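Local coordinates for protein beta-galactosidase (Geobacillus stearothermophilus, PDB 4OIF) that probably hydrolyses terminal non-reducing beta-D-galactose residues from beta-D-galactosides, as a zinc-containing trimeric enzyme of glycoside hydrolase family 42, at residues A[15-20]-A[357-362]; A[310-315]-A[455-460]; A[322-327]-A[371-376]; A[412-417]-A[466-471]. One frame throughout, in Å; residues are numbered along the deposited sequence. Where two conformers were deposited one is given.

Interaction 1: residues A[15-20]-A[357-362]; sequences ILHGGD and ILYFQW
H17 NE2 and Y359 OH meet in a short hydrogen bond of 2.5 Å, the hydroxyl lying in the imidazole plane at the ring edge. With H17 CG opposite the backbone N (chi1 -175°), the imidazole runs forward beside I357 to reach the phenol, the two ring planes standing 78° apart. Second partners fix both groups: H44 O at H17 ND1, and H342 NE2 at the hydroxyl.

Backbone bonds alternate between the segments, from I357 N to L16 O (2.8 Å), then G18 N to I357 O, Y359 N to G18 O and D20 N to Y359 O. The last, W362 N to D20 O (2.8 Å), lies past the cis peptide joining F360 to Q361.

In the packing, L358 CD2 spreads over the bare backbone of the two glycines, 3.5 Å from G18 N. D20 sends OD2 to the in-plane edge of the F360 ring, 3.4 Å from CD1, its carboxylate steeply inclined to that ring.

The parallel pairing of strands 16-21 and 356-359 joins the first and last strands of a TIM barrel; D20 lies beside E322, the predicted nucleophile, consistent with an active site at this barrel end.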
loop_
_atom_site.group_PDB
_atom_site.type_symbol
_atom_site.label_atom_id
_atom_site.label_comp_id
_atom_site.label_asym_id
_atom_site.label_seq_id
_atom_site.Cartn_x
_atom_site.Cartn_y
_atom_site.Cartn_z
ATOM N N ILE A 15 -27.603 29.428 -23.088
ATOM C CA ILE A 15 -26.659 28.592 -22.364
ATOM C C ILE A 15 -27.427 27.534 -21.582
ATOM O O ILE A 15 -28.274 27.861 -20.752
ATOM C CB ILE A 15 -25.772 29.417 -21.423
ATOM C CG1 ILE A 15 -24.626 30.046 -22.219
ATOM C CG2 ILE A 15 -25.207 28.535 -20.325
ATOM C CD1 ILE A 15 -24.297 31.455 -21.809
ATOM N N LEU A 16 -27.152 26.270 -21.885
ATOM C CA LEU A 16 -27.845 25.167 -21.239
ATOM C C LEU A 16 -27.604 25.230 -19.742
ATOM O O LEU A 16 -26.491 25.455 -19.313
ATOM C CB LEU A 16 -27.375 23.819 -21.782
ATOM C CG LEU A 16 -27.056 23.763 -23.276
ATOM C CD1 LEU A 16 -26.657 22.350 -23.654
ATOM C CD2 LEU A 16 -28.241 24.256 -24.108
ATOM N N HIS A 17 -28.651 25.047 -18.952
ATOM C CA HIS A 17 -28.485 24.987 -17.514
ATOM C C HIS A 17 -29.355 23.866 -16.978
ATOM O O HIS A 17 -30.555 23.837 -17.223
ATOM C CB HIS A 17 -28.851 26.319 -16.866
ATOM C CG HIS A 17 -28.581 26.370 -15.397
ATOM N ND1 HIS A 17 -29.464 26.935 -14.499
ATOM C CD2 HIS A 17 -27.525 25.941 -14.667
ATOM C CE1 HIS A 17 -28.963 26.847 -13.278
ATOM N NE2 HIS A 17 -27.786 26.251 -13.351
ATOM N N GLY A 18 -28.750 22.925 -16.264
ATOM C CA GLY A 18 -29.528 21.817 -15.737
ATOM C C GLY A 18 -28.602 20.663 -15.469
ATOM O O GLY A 18 -27.576 20.864 -14.838
ATOM N N GLY A 19 -28.937 19.472 -15.957
ATOM C CA GLY A 19 -28.072 18.317 -15.762
ATOM C C GLY A 19 -28.746 16.944 -15.752
ATOM O O GLY A 19 -29.878 16.775 -16.211
ATOM N N ASP A 20 -28.036 15.949 -15.236
ATOM C CA ASP A 20 -28.569 14.597 -15.205
ATOM C C ASP A 20 -29.864 14.535 -14.399
ATOM O O ASP A 20 -29.930 14.973 -13.244
ATOM C CB ASP A 20 -27.541 13.626 -14.624
ATOM C CG ASP A 20 -26.396 13.335 -15.587
ATOM O OD1 ASP A 20 -26.020 14.228 -16.377
ATOM O OD2 ASP A 20 -25.873 12.204 -15.561
ATOM N N ILE A 357 -23.894 25.003 -18.425
ATOM C CA ILE A 357 -23.618 24.614 -17.056
ATOM C C ILE A 357 -24.571 23.463 -16.690
ATOM O O ILE A 357 -25.792 23.642 -16.481
ATOM C CB ILE A 357 -23.767 25.790 -16.064
ATOM C CG1 ILE A 357 -22.801 26.933 -16.421
ATOM C CG2 ILE A 357 -23.512 25.311 -14.651
ATOM C CD1 ILE A 357 -21.322 26.584 -16.306
ATOM N N LEU A 358 -23.999 22.267 -16.649
ATOM C CA LEU A 358 -24.762 21.067 -16.375
ATOM C C LEU A 358 -24.161 20.318 -15.181
ATOM O O LEU A 358 -22.938 20.229 -15.015
ATOM C CB LEU A 358 -24.825 20.175 -17.621
ATOM C CG LEU A 358 -25.479 20.829 -18.847
ATOM C CD1 LEU A 358 -25.231 20.041 -20.146
ATOM C CD2 LEU A 358 -26.973 21.030 -18.614
ATOM N N TYR A 359 -25.055 19.795 -14.352
ATOM C CA TYR A 359 -24.716 19.162 -13.099
ATOM C C TYR A 359 -24.899 17.657 -13.128
ATOM O O TYR A 359 -25.694 17.096 -13.900
ATOM C CB TYR A 359 -25.586 19.712 -11.964
ATOM C CG TYR A 359 -25.705 21.218 -11.916
ATOM C CD1 TYR A 359 -24.578 22.020 -11.760
ATOM C CD2 TYR A 359 -26.952 21.838 -12.003
ATOM C CE1 TYR A 359 -24.691 23.401 -11.711
ATOM C CE2 TYR A 359 -27.077 23.210 -11.946
ATOM C CZ TYR A 359 -25.943 23.989 -11.800
ATOM O OH TYR A 359 -26.065 25.357 -11.747
ATOM N N PHE A 360 -24.154 17.001 -12.260
ATOM C CA PHE A 360 -24.644 15.767 -11.713
ATOM C C PHE A 360 -24.915 16.048 -10.249
ATOM O O PHE A 360 -23.995 16.411 -9.520
ATOM C CB PHE A 360 -23.661 14.608 -11.862
ATOM C CG PHE A 360 -24.253 13.312 -11.420
ATOM C CD1 PHE A 360 -24.944 12.508 -12.321
ATOM C CD2 PHE A 360 -24.211 12.942 -10.085
ATOM C CE1 PHE A 360 -25.537 11.333 -11.908
ATOM C CE2 PHE A 360 -24.803 11.772 -9.662
ATOM C CZ PHE A 360 -25.470 10.966 -10.572
ATOM N N GLN A 361 -26.162 15.906 -9.809
ATOM C CA GLN A 361 -27.306 15.574 -10.649
ATOM C C GLN A 361 -28.450 16.526 -10.275
ATOM O O GLN A 361 -28.241 17.471 -9.516
ATOM C CB GLN A 361 -27.725 14.107 -10.462
ATOM C CG GLN A 361 -28.060 13.728 -9.028
ATOM C CD GLN A 361 -28.502 12.271 -8.882
ATOM O OE1 GLN A 361 -29.200 11.730 -9.738
ATOM N NE2 GLN A 361 -28.104 11.639 -7.780
ATOM N N TRP A 362 -29.651 16.297 -10.799
ATOM C CA TRP A 362 -30.771 17.158 -10.444
ATOM C C TRP A 362 -31.212 16.918 -9.008
ATOM O O TRP A 362 -31.267 17.843 -8.195
ATOM C CB TRP A 362 -31.962 16.941 -11.370
ATOM C CG TRP A 362 -33.203 17.587 -10.830
ATOM C CD1 TRP A 362 -34.302 16.957 -10.315
ATOM C CD2 TRP A 362 -33.451 18.994 -10.703
ATOM N NE1 TRP A 362 -35.226 17.883 -9.896
ATOM C CE2 TRP A 362 -34.731 19.141 -10.126
ATOM C CE3 TRP A 362 -32.717 20.145 -11.027
ATOM C CZ2 TRP A 362 -35.297 20.395 -9.873
ATOM C CZ3 TRP A 362 -33.278 21.386 -10.775
ATOM C CH2 TRP A 362 -34.551 21.500 -10.197
#

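Interaction 2: residues A[310-315]-A[455-460]; sequences YRSLKQ and PVDVIT
R311 and D457 form the salt bridge of this contact, NH2 lying 2.9 Å from OD1. The carboxylate oxygen is approached on its anti side, 35° out of the carboxylate plane. The arginine chain bends at chi3 (56°) and crosses the aspartate chain at about a right angle.

Among the other hydrogen bonds, R311 NH2 also donates to V456 O at 3.0 Å, near the guanidinium plane, so one nitrogen holds both side chain and backbone of the strand. Q315 NE2 reaches D457 OD2 (2.8 Å) from above the carboxylate plane, the amide turned nearly perpendicular (89°) to it. Water 1 takes a bond from R311 NE and gives one to D457 OD1 at 2.8 Å, adding an indirect link to the direct one. R311 NH1 forms a salt bridge with D308 OD1 and a hydrogen bond to H352 O.

The van der Waals contacts are few: S312 CB rests 3.4 Å from V458 O, while its OG bonds back to D308 O. L313 CD2 meets T460 CG2 at 4.2 Å.

This interdomain contact sets helix 296-312 of the TIM barrel and the turn that follows against strand 456-459, the edge strand of the trimerisation domain's mixed sheet.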
loop_
_atom_site.group_PDB
_atom_site.type_symbol
_atom_site.label_atom_id
_atom_site.label_comp_id
_atom_site.label_asym_id
_atom_site.label_seq_id
_atom_site.Cartn_x
_atom_site.Cartn_y
_atom_site.Cartn_z
ATOM N N TYR A 310 -9.898 20.949 -23.788
ATOM C CA TYR A 310 -11.106 20.350 -24.354
ATOM C C TYR A 310 -11.861 21.278 -25.310
ATOM O O TYR A 310 -12.532 20.820 -26.236
ATOM C CB TYR A 310 -12.026 19.874 -23.230
ATOM C CG TYR A 310 -11.500 18.629 -22.547
ATOM C CD1 TYR A 310 -10.530 17.842 -23.164
ATOM C CD2 TYR A 310 -11.971 18.235 -21.298
ATOM C CE1 TYR A 310 -10.037 16.705 -22.563
ATOM C CE2 TYR A 310 -11.483 17.091 -20.684
ATOM C CZ TYR A 310 -10.507 16.335 -21.323
ATOM O OH TYR A 310 -9.994 15.199 -20.736
ATOM N N ARG A 311 -11.744 22.581 -25.099
ATOM C CA ARG A 311 -12.257 23.526 -26.073
ATOM C C ARG A 311 -11.465 23.343 -27.354
ATOM O O ARG A 311 -12.038 23.169 -28.427
ATOM C CB ARG A 311 -12.152 24.971 -25.578
ATOM C CG ARG A 311 -12.827 26.003 -26.497
ATOM C CD ARG A 311 -12.297 27.392 -26.232
ATOM N NE ARG A 311 -10.847 27.414 -26.382
ATOM C CZ ARG A 311 -9.982 27.524 -25.381
ATOM N NH1 ARG A 311 -10.417 27.639 -24.129
ATOM N NH2 ARG A 311 -8.681 27.515 -25.641
ATOM N N SER A 312 -10.143 23.334 -27.229
ATOM C CA SER A 312 -9.299 23.305 -28.415
ATOM C C SER A 312 -9.413 22.037 -29.274
ATOM O O SER A 312 -9.076 22.080 -30.451
ATOM C CB SER A 312 -7.839 23.521 -28.014
ATOM O OG SER A 312 -7.662 24.810 -27.450
ATOM N N LEU A 313 -9.879 20.922 -28.710
ATOM C CA LEU A 313 -10.011 19.674 -29.485
ATOM C C LEU A 313 -10.745 19.838 -30.812
ATOM O O LEU A 313 -10.351 19.268 -31.834
ATOM C CB LEU A 313 -10.719 18.608 -28.665
ATOM C CG LEU A 313 -9.781 18.004 -27.630
ATOM C CD1 LEU A 313 -10.545 17.106 -26.681
ATOM C CD2 LEU A 313 -8.646 17.247 -28.333
ATOM N N LYS A 314 -11.816 20.618 -30.797
ATOM C CA LYS A 314 -12.576 20.838 -32.011
ATOM C C LYS A 314 -12.728 22.325 -32.307
ATOM O O LYS A 314 -13.545 22.713 -33.143
ATOM C CB LYS A 314 -13.941 20.160 -31.915
ATOM C CG LYS A 314 -13.861 18.647 -31.757
ATOM C CD LYS A 314 -15.247 18.009 -31.757
ATOM C CE LYS A 314 -15.877 18.055 -33.144
ATOM N NZ LYS A 314 -15.301 16.989 -34.004
ATOM N N GLN A 315 -11.933 23.137 -31.613
ATOM C CA GLN A 315 -11.811 24.569 -31.889
ATOM C C GLN A 315 -13.182 25.231 -32.036
ATOM O O GLN A 315 -13.448 25.962 -32.998
ATOM C CB GLN A 315 -10.954 24.786 -33.143
ATOM C CG GLN A 315 -9.460 24.496 -32.941
ATOM C CD GLN A 315 -8.706 25.643 -32.252
ATOM O OE1 GLN A 315 -8.169 26.544 -32.908
ATOM N NE2 GLN A 315 -8.667 25.609 -30.928
ATOM N N PRO A 455 -4.780 34.408 -23.687
ATOM C CA PRO A 455 -5.543 33.244 -24.140
ATOM C C PRO A 455 -4.595 32.140 -24.580
ATOM O O PRO A 455 -3.568 32.430 -25.192
ATOM C CB PRO A 455 -6.369 33.787 -25.317
ATOM C CG PRO A 455 -6.386 35.263 -25.124
ATOM C CD PRO A 455 -5.067 35.603 -24.497
ATOM N N VAL A 456 -4.920 30.898 -24.233
ATOM C CA VAL A 456 -4.096 29.762 -24.614
ATOM C C VAL A 456 -4.969 28.627 -25.139
ATOM O O VAL A 456 -6.007 28.313 -24.558
ATOM C CB VAL A 456 -3.238 29.250 -23.427
ATOM C CG1 VAL A 456 -2.501 27.972 -23.808
ATOM C CG2 VAL A 456 -2.252 30.311 -22.999
ATOM N N ASP A 457 -4.563 28.056 -26.267
ATOM C CA ASP A 457 -5.097 26.786 -26.719
ATOM C C ASP A 457 -4.163 25.685 -26.233
ATOM O O ASP A 457 -2.943 25.793 -26.387
ATOM C CB ASP A 457 -5.202 26.737 -28.247
ATOM C CG ASP A 457 -6.439 27.436 -28.786
ATOM O OD1 ASP A 457 -7.186 28.069 -28.010
ATOM O OD2 ASP A 457 -6.656 27.357 -30.005
ATOM N N VAL A 458 -4.714 24.631 -25.644
ATOM C CA VAL A 458 -3.905 23.440 -25.385
ATOM C C VAL A 458 -4.245 22.426 -26.459
ATOM O O VAL A 458 -5.321 21.846 -26.453
ATOM C CB VAL A 458 -4.147 22.857 -23.985
ATOM C CG1 VAL A 458 -3.316 21.596 -23.779
ATOM C CG2 VAL A 458 -3.804 23.892 -22.922
ATOM N N ILE A 459 -3.318 22.238 -27.392
ATOM C CA ILE A 459 -3.567 21.482 -28.615
ATOM C C ILE A 459 -2.899 20.116 -28.646
ATOM O O ILE A 459 -2.130 19.758 -27.756
ATOM C CB ILE A 459 -3.076 22.251 -29.853
ATOM C CG1 ILE A 459 -1.549 22.382 -29.804
ATOM C CG2 ILE A 459 -3.796 23.613 -29.966
ATOM C CD1 ILE A 459 -0.957 23.064 -30.995
ATOM N N THR A 460 -3.211 19.370 -29.697
ATOM C CA THR A 460 -2.607 18.080 -29.966
ATOM C C THR A 460 -1.898 18.157 -31.306
ATOM O O THR A 460 -2.026 19.157 -32.008
ATOM C CB THR A 460 -3.648 16.967 -29.994
ATOM O OG1 THR A 460 -4.472 17.112 -31.158
ATOM C CG2 THR A 460 -4.508 17.040 -28.760
HETATM O O HOH W 1 -9.716 27.766 -29.166
#

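Interaction 3: residues A[322-327]-A[371-376]; sequences ECTPSL and KFHGAV
T324 meets H373 and G374 through CB and OG1. Its CB sits 4.0 Å from H373 CE1, approaching the imidazole obliquely. OG1, carried opposite the backbone N (chi1 176°), passes 3.5 Å from G374 CA. There the hydroxyl does double duty within its own loop: it accepts from S326 N at 3.2 Å, making an ST turn, and donates to L327 O over 2.5 Å.

L327 O is gripped a second time across the contact by G374 N, at 2.7 Å. The two donors come from opposite faces of the carbonyl plane, T324 OG1 47° out of it and G374 N 40°, so neither lies on a lone pair. The leucine's CD1 lies against G374 and its CD2 against F372 O.

These segments are loops that follow strands 319-322 and 356-359 of the TIM barrel, and the first begins with E322, the predicted nucleophile, whose OE1 bonds to Y286 OH. A glycerol, probably from the crystallisation liquor, bonds to E322 OE2.

H373 secures its own loop, ND1 donating in the ring plane to G374 O at 2.9 Å, and its ring meets F360 edge-to-face. G374 CA comes within 3.3 Å of S326 OG, showing how closely the glycine fits the ST turn of T324 to S326. Beyond it, P325 CG presses against A375 C, 3.5 Å away, while helix 386-399 touches the proline through V387 and V391.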
loop_
_atom_site.group_PDB
_atom_site.type_symbol
_atom_site.label_atom_id
_atom_site.label_comp_id
_atom_site.label_asym_id
_atom_site.label_seq_id
_atom_site.Cartn_x
_atom_site.Cartn_y
_atom_site.Cartn_z
ATOM N N GLU A 322 -21.053 17.762 -16.790
ATOM C CA GLU A 322 -21.214 17.543 -15.364
ATOM C C GLU A 322 -20.308 18.444 -14.532
ATOM O O GLU A 322 -19.166 18.726 -14.903
ATOM C CB GLU A 322 -20.937 16.080 -15.011
ATOM C CG GLU A 322 -21.872 15.059 -15.652
ATOM C CD GLU A 322 -21.375 13.634 -15.454
ATOM O OE1 GLU A 322 -20.349 13.475 -14.753
ATOM O OE2 GLU A 322 -22.000 12.687 -15.992
ATOM N N CYS A 323 -20.855 18.901 -13.411
ATOM C CA CYS A 323 -20.089 19.410 -12.275
ATOM C C CYS A 323 -21.028 19.294 -11.076
ATOM O O CYS A 323 -22.215 19.008 -11.254
ATOM C CB CYS A 323 -19.606 20.851 -12.495
ATOM S SG CYS A 323 -20.897 22.120 -12.583
ATOM N N THR A 324 -20.517 19.467 -9.863
ATOM C CA THR A 324 -21.395 19.413 -8.692
ATOM C C THR A 324 -21.682 20.829 -8.210
ATOM O O THR A 324 -20.786 21.675 -8.184
ATOM C CB THR A 324 -20.799 18.535 -7.528
ATOM O OG1 THR A 324 -21.647 18.595 -6.370
ATOM C CG2 THR A 324 -19.411 18.968 -7.149
ATOM N N PRO A 325 -22.950 21.099 -7.864
ATOM C CA PRO A 325 -23.376 22.384 -7.292
ATOM C C PRO A 325 -22.948 22.523 -5.831
ATOM O O PRO A 325 -23.120 23.578 -5.227
ATOM C CB PRO A 325 -24.905 22.339 -7.418
ATOM C CG PRO A 325 -25.241 20.878 -7.402
ATOM C CD PRO A 325 -24.085 20.176 -8.074
ATOM N N SER A 326 -22.386 21.462 -5.269
ATOM C CA SER A 326 -21.982 21.485 -3.868
ATOM C C SER A 326 -20.765 20.586 -3.628
ATOM O O SER A 326 -19.621 21.053 -3.700
ATOM C CB SER A 326 -23.159 21.075 -2.962
ATOM O OG SER A 326 -23.652 19.782 -3.286
ATOM N N LEU A 327 -21.009 19.302 -3.376
ATOM C CA LEU A 327 -19.927 18.367 -3.044
ATOM C C LEU A 327 -20.075 17.071 -3.856
ATOM O O LEU A 327 -21.070 16.904 -4.560
ATOM C CB LEU A 327 -19.890 18.117 -1.517
ATOM C CG LEU A 327 -21.045 17.530 -0.673
ATOM C CD1 LEU A 327 -22.349 17.372 -1.423
ATOM C CD2 LEU A 327 -20.683 16.182 -0.206
ATOM N N LYS A 371 -25.766 8.602 -3.059
ATOM C CA LYS A 371 -26.883 9.194 -2.342
ATOM C C LYS A 371 -26.423 10.457 -1.609
ATOM O O LYS A 371 -27.237 11.271 -1.196
ATOM C CB LYS A 371 -27.512 8.185 -1.366
ATOM C CG LYS A 371 -26.751 7.942 -0.057
ATOM C CD LYS A 371 -27.436 6.842 0.754
ATOM C CE LYS A 371 -26.844 6.661 2.146
ATOM N NZ LYS A 371 -25.504 6.024 2.139
ATOM N N PHE A 372 -25.116 10.641 -1.470
ATOM C CA PHE A 372 -24.613 11.832 -0.806
ATOM C C PHE A 372 -23.808 12.689 -1.774
ATOM O O PHE A 372 -23.149 13.650 -1.367
ATOM C CB PHE A 372 -23.753 11.459 0.403
ATOM C CG PHE A 372 -24.527 10.849 1.540
ATOM C CD1 PHE A 372 -25.835 11.230 1.795
ATOM C CD2 PHE A 372 -23.945 9.883 2.353
ATOM C CE1 PHE A 372 -26.542 10.673 2.846
ATOM C CE2 PHE A 372 -24.652 9.319 3.405
ATOM C CZ PHE A 372 -25.949 9.716 3.655
ATOM N N HIS A 373 -23.844 12.328 -3.055
ATOM C CA HIS A 373 -23.262 13.163 -4.094
ATOM C C HIS A 373 -24.086 14.441 -4.157
ATOM O O HIS A 373 -25.287 14.415 -3.887
ATOM C CB HIS A 373 -23.253 12.438 -5.450
ATOM C CG HIS A 373 -22.452 13.129 -6.510
ATOM N ND1 HIS A 373 -22.798 14.359 -7.023
ATOM C CD2 HIS A 373 -21.328 12.755 -7.163
ATOM C CE1 HIS A 373 -21.916 14.719 -7.939
ATOM N NE2 HIS A 373 -21.017 13.761 -8.047
ATOM N N GLY A 374 -23.446 15.560 -4.482
ATOM C CA GLY A 374 -24.159 16.817 -4.612
ATOM C C GLY A 374 -25.248 16.765 -5.672
ATOM O O GLY A 374 -25.179 15.982 -6.619
ATOM N N ALA A 375 -26.273 17.585 -5.483
ATOM C CA ALA A 375 -27.325 17.773 -6.475
ATOM C C ALA A 375 -28.016 19.103 -6.240
ATOM O O ALA A 375 -27.845 19.724 -5.185
ATOM C CB ALA A 375 -28.343 16.642 -6.423
ATOM N N VAL A 376 -28.800 19.537 -7.219
ATOM C CA VAL A 376 -29.556 20.760 -7.076
ATOM C C VAL A 376 -30.522 20.622 -5.903
ATOM O O VAL A 376 -30.652 21.532 -5.079
ATOM C CB VAL A 376 -30.316 21.096 -8.363
ATOM C CG1 VAL A 376 -31.214 22.309 -8.156
ATOM C CG2 VAL A 376 -29.324 21.342 -9.495
#

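Interaction 4: residues A[412-417]-A[466-471]; sequences EVAILY and SRYKLL
A414 sets its methyl squarely over one face of Y468: CB is 3.5 Å from the ring centroid and only 11° off the ring normal, a CH-pi contact. The same methyl touches L471 CD1 at 3.7 Å, so it is wedged between an aromatic face and a leucine branch.

Backbone bonds hold these groups in place. E412 O accepts twice, from K469 N at 3.0 Å and from L470 N at 3.3 Å. The K469 backbone is kinked (psi -38°), which turns these successive N-H groups toward one carbonyl. One step on, A414 N returns a nearly straight bond to L470 O (2.9 Å, 169° at the hydrogen), and the strands settle into parallel pairing, V413 opposite L470 and A414 opposite L471.

This places strand 413-416 inside the mixed sheet of the trimerisation domain, with 470-473 on one side and 456-459 on the other, a parallel arrangement consistent with the class I glutaminase-like alpha/beta fold.

On the sheet face bearing V413 and L470, the two side chains run alongside each other, CG1 to CD2 at 4.1 Å, where F449 of helix 438-451 touches both. At the strand's entrance E412 and K469 extend side by side in the same direction to a salt bridge, OE2 to NZ at 3.1 Å, whose hydrogen bond is weak; NZ also bonds to L614 O. The Y468 ring is positioned from farther out, since its OH bonds to D457 OD2 and I459 touches its side chain.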
loop_
_atom_site.group_PDB
_atom_site.type_symbol
_atom_site.label_atom_id
_atom_site.label_comp_id
_atom_site.label_asym_id
_atom_site.label_seq_id
_atom_site.Cartn_x
_atom_site.Cartn_y
_atom_site.Cartn_z
ATOM N N GLU A 412 -3.172 33.102 -29.529
ATOM C CA GLU A 412 -1.902 33.187 -30.248
ATOM C C GLU A 412 -0.850 32.283 -29.632
ATOM O O GLU A 412 0.280 32.210 -30.120
ATOM C CB GLU A 412 -1.392 34.616 -30.254
ATOM C CG GLU A 412 -2.373 35.594 -30.834
ATOM C CD GLU A 412 -1.842 36.991 -30.805
ATOM O OE1 GLU A 412 -1.698 37.537 -29.693
ATOM O OE2 GLU A 412 -1.553 37.529 -31.892
ATOM N N VAL A 413 -1.233 31.616 -28.548
ATOM C CA VAL A 413 -0.328 30.751 -27.811
ATOM C C VAL A 413 -0.914 29.358 -27.704
ATOM O O VAL A 413 -2.083 29.176 -27.349
ATOM C CB VAL A 413 -0.026 31.292 -26.393
ATOM C CG1 VAL A 413 0.998 30.420 -25.702
ATOM C CG2 VAL A 413 0.482 32.719 -26.476
ATOM N N ALA A 414 -0.080 28.375 -28.022
ATOM C CA ALA A 414 -0.485 26.991 -27.959
ATOM C C ALA A 414 0.466 26.203 -27.069
ATOM O O ALA A 414 1.669 26.432 -27.094
ATOM C CB ALA A 414 -0.536 26.396 -29.360
ATOM N N ILE A 415 -0.092 25.295 -26.269
ATOM C CA ILE A 415 0.685 24.286 -25.554
ATOM C C ILE A 415 0.375 22.891 -26.134
ATOM O O ILE A 415 -0.769 22.459 -26.167
ATOM C CB ILE A 415 0.382 24.303 -24.050
ATOM C CG1 ILE A 415 0.768 25.650 -23.445
ATOM C CG2 ILE A 415 1.092 23.139 -23.344
ATOM C CD1 ILE A 415 0.546 25.739 -21.937
ATOM N N LEU A 416 1.394 22.195 -26.608
ATOM C CA LEU A 416 1.197 20.909 -27.246
ATOM C C LEU A 416 1.206 19.782 -26.210
ATOM O O LEU A 416 2.137 19.650 -25.416
ATOM C CB LEU A 416 2.268 20.687 -28.319
ATOM C CG LEU A 416 2.339 19.346 -29.047
ATOM C CD1 LEU A 416 1.076 19.067 -29.799
ATOM C CD2 LEU A 416 3.542 19.332 -29.992
ATOM N N TYR A 417 0.132 19.001 -26.221
ATOM C CA TYR A 417 -0.035 17.843 -25.367
ATOM C C TYR A 417 -0.248 16.607 -26.245
ATOM O O TYR A 417 -0.868 16.699 -27.302
ATOM C CB TYR A 417 -1.219 18.046 -24.429
ATOM C CG TYR A 417 -1.596 16.820 -23.634
ATOM C CD1 TYR A 417 -0.821 16.410 -22.559
ATOM C CD2 TYR A 417 -2.737 16.082 -23.945
ATOM C CE1 TYR A 417 -1.164 15.298 -21.809
ATOM C CE2 TYR A 417 -3.085 14.959 -23.205
ATOM C CZ TYR A 417 -2.288 14.575 -22.131
ATOM O OH TYR A 417 -2.590 13.465 -21.370
ATOM N N SER A 466 0.639 26.303 -37.479
ATOM C CA SER A 466 0.953 27.574 -38.115
ATOM C C SER A 466 0.054 28.719 -37.668
ATOM O O SER A 466 0.342 29.877 -37.933
ATOM C CB SER A 466 0.860 27.420 -39.624
ATOM O OG SER A 466 -0.461 27.065 -39.974
ATOM N N ARG A 467 -1.027 28.403 -36.968
ATOM C CA ARG A 467 -1.972 29.422 -36.541
ATOM C C ARG A 467 -1.521 30.139 -35.270
ATOM O O ARG A 467 -2.158 31.093 -34.824
ATOM C CB ARG A 467 -3.350 28.798 -36.334
ATOM C CG ARG A 467 -3.787 27.907 -37.483
ATOM C CD ARG A 467 -5.278 28.041 -37.757
ATOM N NE ARG A 467 -5.635 29.380 -38.226
ATOM C CZ ARG A 467 -6.883 29.789 -38.441
ATOM N NH1 ARG A 467 -7.903 28.964 -38.229
ATOM N NH2 ARG A 467 -7.114 31.025 -38.867
ATOM N N TYR A 468 -0.415 29.689 -34.685
ATOM C CA TYR A 468 0.063 30.270 -33.426
ATOM C C TYR A 468 1.405 30.976 -33.577
ATOM O O TYR A 468 2.209 30.624 -34.444
ATOM C CB TYR A 468 0.161 29.182 -32.348
ATOM C CG TYR A 468 -1.134 28.432 -32.178
ATOM C CD1 TYR A 468 -2.149 28.925 -31.369
ATOM C CD2 TYR A 468 -1.356 27.248 -32.859
ATOM C CE1 TYR A 468 -3.336 28.253 -31.234
ATOM C CE2 TYR A 468 -2.547 26.568 -32.729
ATOM C CZ TYR A 468 -3.531 27.073 -31.918
ATOM O OH TYR A 468 -4.719 26.386 -31.805
ATOM N N LYS A 469 1.634 31.982 -32.738
ATOM C CA LYS A 469 2.913 32.685 -32.699
ATOM C C LYS A 469 3.907 31.910 -31.859
ATOM O O LYS A 469 5.097 31.859 -32.151
ATOM C CB LYS A 469 2.767 34.082 -32.103
ATOM C CG LYS A 469 1.967 35.100 -32.900
ATOM C CD LYS A 469 2.020 36.424 -32.144
ATOM C CE LYS A 469 1.442 37.583 -32.926
ATOM N NZ LYS A 469 1.316 38.756 -32.004
ATOM N N LEU A 470 3.387 31.332 -30.788
ATOM C CA LEU A 470 4.190 30.690 -29.779
ATOM C C LEU A 470 3.624 29.314 -29.521
ATOM O O LEU A 470 2.454 29.183 -29.150
ATOM C CB LEU A 470 4.206 31.517 -28.501
ATOM C CG LEU A 470 4.915 30.894 -27.299
ATOM C CD1 LEU A 470 6.372 30.562 -27.604
ATOM C CD2 LEU A 470 4.814 31.806 -26.091
ATOM N N LEU A 471 4.450 28.299 -29.768
ATOM C CA LEU A 471 4.113 26.909 -29.503
ATOM C C LEU A 471 5.040 26.335 -28.428
ATOM O O LEU A 471 6.265 26.331 -28.570
ATOM C CB LEU A 471 4.196 26.073 -30.779
ATOM C CG LEU A 471 3.900 24.583 -30.566
ATOM C CD1 LEU A 471 2.527 24.400 -29.943
ATOM C CD2 LEU A 471 3.997 23.810 -31.863
#

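How the interactions relate
From the N terminus, strand 16-21 waits some 340 residues for its partner: interaction 1 closes the barrel when strand 356-359 arrives. Interaction 2 opens inside that loop, at helix 296-312, and closes beyond it at 455-460, so the two cross. Interaction 3 also crosses interaction 1, and lies nested within the loop of interaction 2. It touches interaction 1 directly, with F360 N probably bonded to C323 O. Interaction 4 opens before interaction 2 has closed and crosses it. The two share one sheet, with I459 O probably bonded to Y417 N. Interactions 1 and 3 thus belong to the barrel, interaction 4 to the trimerisation domain, and interaction 2 joins both.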